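Local coordinates for UPF0255 protein frsA (Vibrio vulnificus, PDB 4I4C), which probably hydrolyses carboxylic esters, as a member of the FrsA family within the alpha/beta-hydrolase clan, at residues 279-282 against 283-287; 341-344 against 345-348. One frame throughout, in Å; residues are numbered along the deposited sequence.

Overall arrangement
Contact 1 comes first along the chain. It is the closing turn of helix 273-284 and belongs to the beta-alpha-beta unit formed with strands 266-271 and 291-295 of the large mixed sheet. Contact 2 follows later, in the loop between helix 331-337 and strand 358-363. Their centres are about 14 Å apart, on the same side of the chain's centre, and the two touch directly. Arg280 NE probably bonds to Gln346 OE1, Leu343 packs on Val279, and Phe348 meets both Arg280 and Phe283. The loop thus lies against the C-terminal half of a helix of the hydrolase core, while its Trp341 end approaches the bound hexanoic acid.

Contact 1: residues 279-282 against 283-287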
loop_
_atom_site.group_PDB
_atom_site.type_symbol
_atom_site.label_atom_id
_atom_site.label_comp_id
_atom_site.label_asym_id
_atom_site.label_seq_id
_atom_site.Cartn_x
_atom_site.Cartn_y
_atom_site.Cartn_z
ATOM N N VAL A 279 13.066 -5.924 3.031
ATOM C CA VAL A 279 14.400 -5.877 3.640
ATOM C C VAL A 279 14.617 -7.171 4.390
ATOM O O VAL A 279 15.647 -7.822 4.239
ATOM C CB VAL A 279 14.541 -4.755 4.674
ATOM C CG1 VAL A 279 15.889 -4.859 5.336
ATOM C CG2 VAL A 279 14.379 -3.395 4.047
ATOM N N ARG A 280 13.644 -7.532 5.195
ATOM C CA ARG A 280 13.605 -8.793 5.868
ATOM C C ARG A 280 13.919 -9.942 4.954
ATOM O O ARG A 280 14.767 -10.743 5.203
ATOM C CB ARG A 280 12.245 -9.011 6.454
ATOM C CG ARG A 280 12.272 -9.466 7.834
ATOM C CD ARG A 280 11.013 -10.044 8.236
ATOM N NE ARG A 280 11.133 -10.524 9.593
ATOM C CZ ARG A 280 10.963 -11.785 9.903
ATOM N NH1 ARG A 280 11.100 -12.215 11.114
ATOM N NH2 ARG A 280 10.662 -12.609 8.967
ATOM N N LEU A 281 13.225 -9.971 3.856
ATOM C CA LEU A 281 13.431 -11.000 2.843
ATOM C C LEU A 281 14.830 -10.944 2.199
ATOM O O LEU A 281 15.367 -11.973 1.771
ATOM C CB LEU A 281 12.332 -10.915 1.777
ATOM C CG LEU A 281 12.398 -11.928 0.637
ATOM C CD1 LEU A 281 12.481 -13.347 1.176
ATOM C CD2 LEU A 281 11.184 -11.775 -0.271
ATOM N N SER A 282 15.418 -9.750 2.140
ATOM C CA SER A 282 16.688 -9.569 1.456
ATOM C C SER A 282 17.826 -10.053 2.337
ATOM O O SER A 282 18.950 -10.234 1.869
ATOM C CB SER A 282 16.901 -8.104 1.077
ATOM O OG SER A 282 16.019 -7.709 0.033
ATOM N N PHE A 283 17.526 -10.253 3.618
ATOM C CA PHE A 283 18.478 -10.868 4.538
ATOM C C PHE A 283 18.252 -12.372 4.587
ATOM O O PHE A 283 19.198 -13.144 4.744
ATOM C CB PHE A 283 18.330 -10.286 5.933
ATOM C CG PHE A 283 19.012 -8.957 6.117
ATOM C CD1 PHE A 283 18.345 -7.775 5.847
ATOM C CD2 PHE A 283 20.316 -8.892 6.587
ATOM C CE1 PHE A 283 18.963 -6.558 6.031
ATOM C CE2 PHE A 283 20.941 -7.677 6.770
ATOM C CZ PHE A 283 20.262 -6.507 6.493
ATOM N N LEU A 284 16.997 -12.788 4.444
ATOM C CA LEU A 284 16.660 -14.205 4.525
ATOM C C LEU A 284 17.069 -14.991 3.277
ATOM O O LEU A 284 17.524 -16.132 3.372
ATOM C CB LEU A 284 15.170 -14.390 4.826
ATOM C CG LEU A 284 14.700 -13.953 6.219
ATOM C CD1 LEU A 284 13.181 -13.831 6.273
ATOM C CD2 LEU A 284 15.170 -14.923 7.269
ATOM N N GLU A 285 16.923 -14.381 2.108
ATOM C CA GLU A 285 17.218 -15.082 0.863
ATOM C C GLU A 285 18.242 -14.337 0.017
ATOM O O GLU A 285 17.898 -13.687 -0.963
ATOM C CB GLU A 285 15.929 -15.298 0.080
ATOM C CG GLU A 285 14.909 -16.126 0.824
ATOM C CD GLU A 285 15.084 -17.618 0.596
ATOM O OE1 GLU A 285 16.077 -18.014 -0.058
ATOM O OE2 GLU A 285 14.213 -18.392 1.056
ATOM N N GLN A 286 19.510 -14.456 0.387
ATOM C CA GLN A 286 20.533 -13.596 -0.193
ATOM C C GLN A 286 20.989 -14.005 -1.594
ATOM O O GLN A 286 21.700 -13.248 -2.261
ATOM C CB GLN A 286 21.725 -13.470 0.765
ATOM C CG GLN A 286 21.323 -13.112 2.189
ATOM C CD GLN A 286 22.439 -12.418 2.959
ATOM O OE1 GLN A 286 23.446 -12.014 2.377
ATOM N NE2 GLN A 286 22.263 -12.277 4.271
ATOM N N GLU A 287 20.586 -15.192 -2.045
ATOM C CA GLU A 287 20.966 -15.648 -3.384
ATOM C C GLU A 287 19.843 -15.405 -4.376
ATOM O O GLU A 287 20.067 -14.922 -5.497
ATOM C CB GLU A 287 21.343 -17.134 -3.377
ATOM C CG GLU A 287 22.793 -17.394 -2.943
ATOM C CD GLU A 287 23.789 -16.675 -3.838
ATOM O OE1 GLU A 287 23.761 -16.918 -5.065
ATOM O OE2 GLU A 287 24.587 -15.861 -3.318
#
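Phe283 meets Val279 one helical turn back. The CB of Phe283 lies 3.7 Å from Arg280 O. Chi1 of -80° sets CG beside the backbone N, 4.0 Å from Val279 O, and this lays the ring along Val279. CD1 comes 3.1 Å from Val279 O, which sits at the ring edge in the plane of the ring. CE1 then reaches Val279 CG1 at 3.6 Å, the two side chains running together in the same direction. At the tip, CZ packs against Phe348 O.

In the backbone beside this pair the bonding pattern changes. Arg280 O accepts two N-H groups: Leu284 N donates to Arg280 O at 3.1 Å, in the carbonyl plane, and Phe283 N from well above that plane. The Phe283 N-H also makes a weak bond to Val279 O, so it is shared between an i-4 and an i-3 acceptor. Glu285, the first residue to leave helical angles, still gives its N to Leu281 O at 2.9 Å. Gln286 then folds back: its NE2 donates to Phe283 O at 3.2 Å, on a carbonyl lone pair and nearly in the amide plane, while its OE1 takes the backbone N-H of Lys355.

On the other flank, Leu281 CD1 rests 3.7 Å from Glu285 CG. Beyond CG the glutamate bends at chi2 (-88°) and its OE2 bonds to Gln249. Arg280 NH2 passes Leu284 CD1 and makes a salt bridge with Asp243 OD1.

The turn lies on two neighbouring strands of the sheet: Ser282 touches both Leu268 of strand 266-271 and Cys292 of strand 291-295, Val279 adds Ile294, and Leu281 reaches Leu268. Helix 246-254 runs beside it, its Leu252 meeting Leu281 and Glu285, and the 341-348 loop rests against Val279 and Arg280.

Contact 2: residues 341-344 against 345-348; sequences WSLK and VQGF
Ser342 grips the turn that follows it through two acceptors. Its OG, set anti to the backbone N by a chi1 of 156°, receives the Val345 N-H at 2.9 Å (OG to N) in an almost straight bond (175°), along with a weak bond from Lys344 N. Ser342 O takes Gln346 N at 3.0 Å. The same OG also bonds to His300 ND1.

The far end is a Schellman motif. Phe348 N donates to Leu343 O at 2.9 Å, almost in line with the carbonyl bond, and Gly347 N donates to Lys344 O at 3.0 Å. Gly347 has a positive phi, at which a CB would jam against the preceding carbonyl.

Gln346 runs back alongside the turn. Its CG is 3.0 Å from Ser342 O, and NE2, bonded to Ala340 O, passes 3.5 Å from Trp341 O.

The apolar pair that usually accompanies the motif is present, with Leu343 CD2 4.1 Å from Phe348 CD2. Val345 CG2 touches Ser342 OG at 3.4 Å.

Backbone bonding with Ile299 ties Leu343 to the segment after strand 291-295. Leu343 rests on Val279 and Arg280 of helix 273-284, and Phe348 on Arg280; Trp341 packs edge-to-face on Phe303 and against Phe273, where that helix begins.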
loop_
_atom_site.group_PDB
_atom_site.type_symbol
_atom_site.label_atom_id
_atom_site.label_comp_id
_atom_site.label_asym_id
_atom_site.label_seq_id
_atom_site.Cartn_x
_atom_site.Cartn_y
_atom_site.Cartn_z
ATOM N N TRP A 341 8.142 -4.910 15.624
ATOM C CA TRP A 341 8.139 -4.860 14.164
ATOM C C TRP A 341 9.373 -4.185 13.597
ATOM O O TRP A 341 9.638 -4.276 12.396
ATOM C CB TRP A 341 6.892 -4.135 13.637
ATOM C CG TRP A 341 5.607 -4.862 13.861
ATOM C CD1 TRP A 341 5.447 -6.155 14.272
ATOM C CD2 TRP A 341 4.298 -4.334 13.676
ATOM N NE1 TRP A 341 4.115 -6.461 14.361
ATOM C CE2 TRP A 341 3.387 -5.357 13.999
ATOM C CE3 TRP A 341 3.803 -3.089 13.271
ATOM C CZ2 TRP A 341 2.011 -5.175 13.930
ATOM C CZ3 TRP A 341 2.437 -2.912 13.201
ATOM C CH2 TRP A 341 1.556 -3.949 13.530
ATOM N N SER A 342 10.103 -3.481 14.456
ATOM C CA SER A 342 11.392 -2.910 14.089
ATOM C C SER A 342 12.374 -3.994 13.654
ATOM O O SER A 342 12.516 -5.013 14.324
ATOM C CB SER A 342 11.978 -2.132 15.269
ATOM O OG SER A 342 13.399 -2.039 15.187
ATOM N N LEU A 343 13.057 -3.752 12.543
ATOM C CA LEU A 343 14.018 -4.698 11.989
ATOM C C LEU A 343 15.336 -4.659 12.763
ATOM O O LEU A 343 16.180 -5.533 12.608
ATOM C CB LEU A 343 14.270 -4.413 10.507
ATOM C CG LEU A 343 13.144 -4.702 9.515
ATOM C CD1 LEU A 343 13.581 -4.314 8.101
ATOM C CD2 LEU A 343 12.746 -6.159 9.564
ATOM N N LYS A 344 15.497 -3.628 13.582
ATOM C CA LYS A 344 16.597 -3.545 14.525
ATOM C C LYS A 344 16.254 -4.393 15.753
ATOM O O LYS A 344 17.069 -5.200 16.205
ATOM C CB LYS A 344 16.839 -2.088 14.935
ATOM C CG LYS A 344 18.129 -1.845 15.693
ATOM C CD LYS A 344 18.076 -0.511 16.414
ATOM C CE LYS A 344 19.361 0.273 16.208
ATOM N NZ LYS A 344 20.541 -0.466 16.717
ATOM N N VAL A 345 15.043 -4.218 16.280
ATOM C CA VAL A 345 14.570 -5.027 17.400
ATOM C C VAL A 345 14.549 -6.530 17.075
ATOM O O VAL A 345 14.781 -7.377 17.949
ATOM C CB VAL A 345 13.214 -4.524 17.919
ATOM C CG1 VAL A 345 12.674 -5.436 19.020
ATOM C CG2 VAL A 345 13.373 -3.103 18.433
ATOM N N GLN A 346 14.333 -6.857 15.807
ATOM C CA GLN A 346 14.350 -8.249 15.369
ATOM C C GLN A 346 15.764 -8.810 15.113
ATOM O O GLN A 346 15.938 -10.021 14.998
ATOM C CB GLN A 346 13.466 -8.429 14.140
ATOM C CG GLN A 346 12.028 -8.018 14.369
ATOM C CD GLN A 346 11.156 -8.335 13.179
ATOM O OE1 GLN A 346 11.550 -9.112 12.314
ATOM N NE2 GLN A 346 9.969 -7.734 13.122
ATOM N N GLY A 347 16.755 -7.928 15.022
ATOM C CA GLY A 347 18.159 -8.328 14.959
ATOM C C GLY A 347 18.796 -8.291 13.579
ATOM O O GLY A 347 19.934 -8.737 13.385
ATOM N N PHE A 348 18.071 -7.741 12.612
ATOM C CA PHE A 348 18.526 -7.735 11.226
ATOM C C PHE A 348 19.483 -6.597 10.904
ATOM O O PHE A 348 20.041 -6.537 9.806
ATOM C CB PHE A 348 17.320 -7.659 10.279
ATOM C CG PHE A 348 16.520 -8.926 10.211
ATOM C CD1 PHE A 348 16.940 -9.978 9.407
ATOM C CD2 PHE A 348 15.361 -9.070 10.944
ATOM C CE1 PHE A 348 16.208 -11.149 9.338
ATOM C CE2 PHE A 348 14.628 -10.236 10.882
ATOM C CZ PHE A 348 15.054 -11.278 10.075
#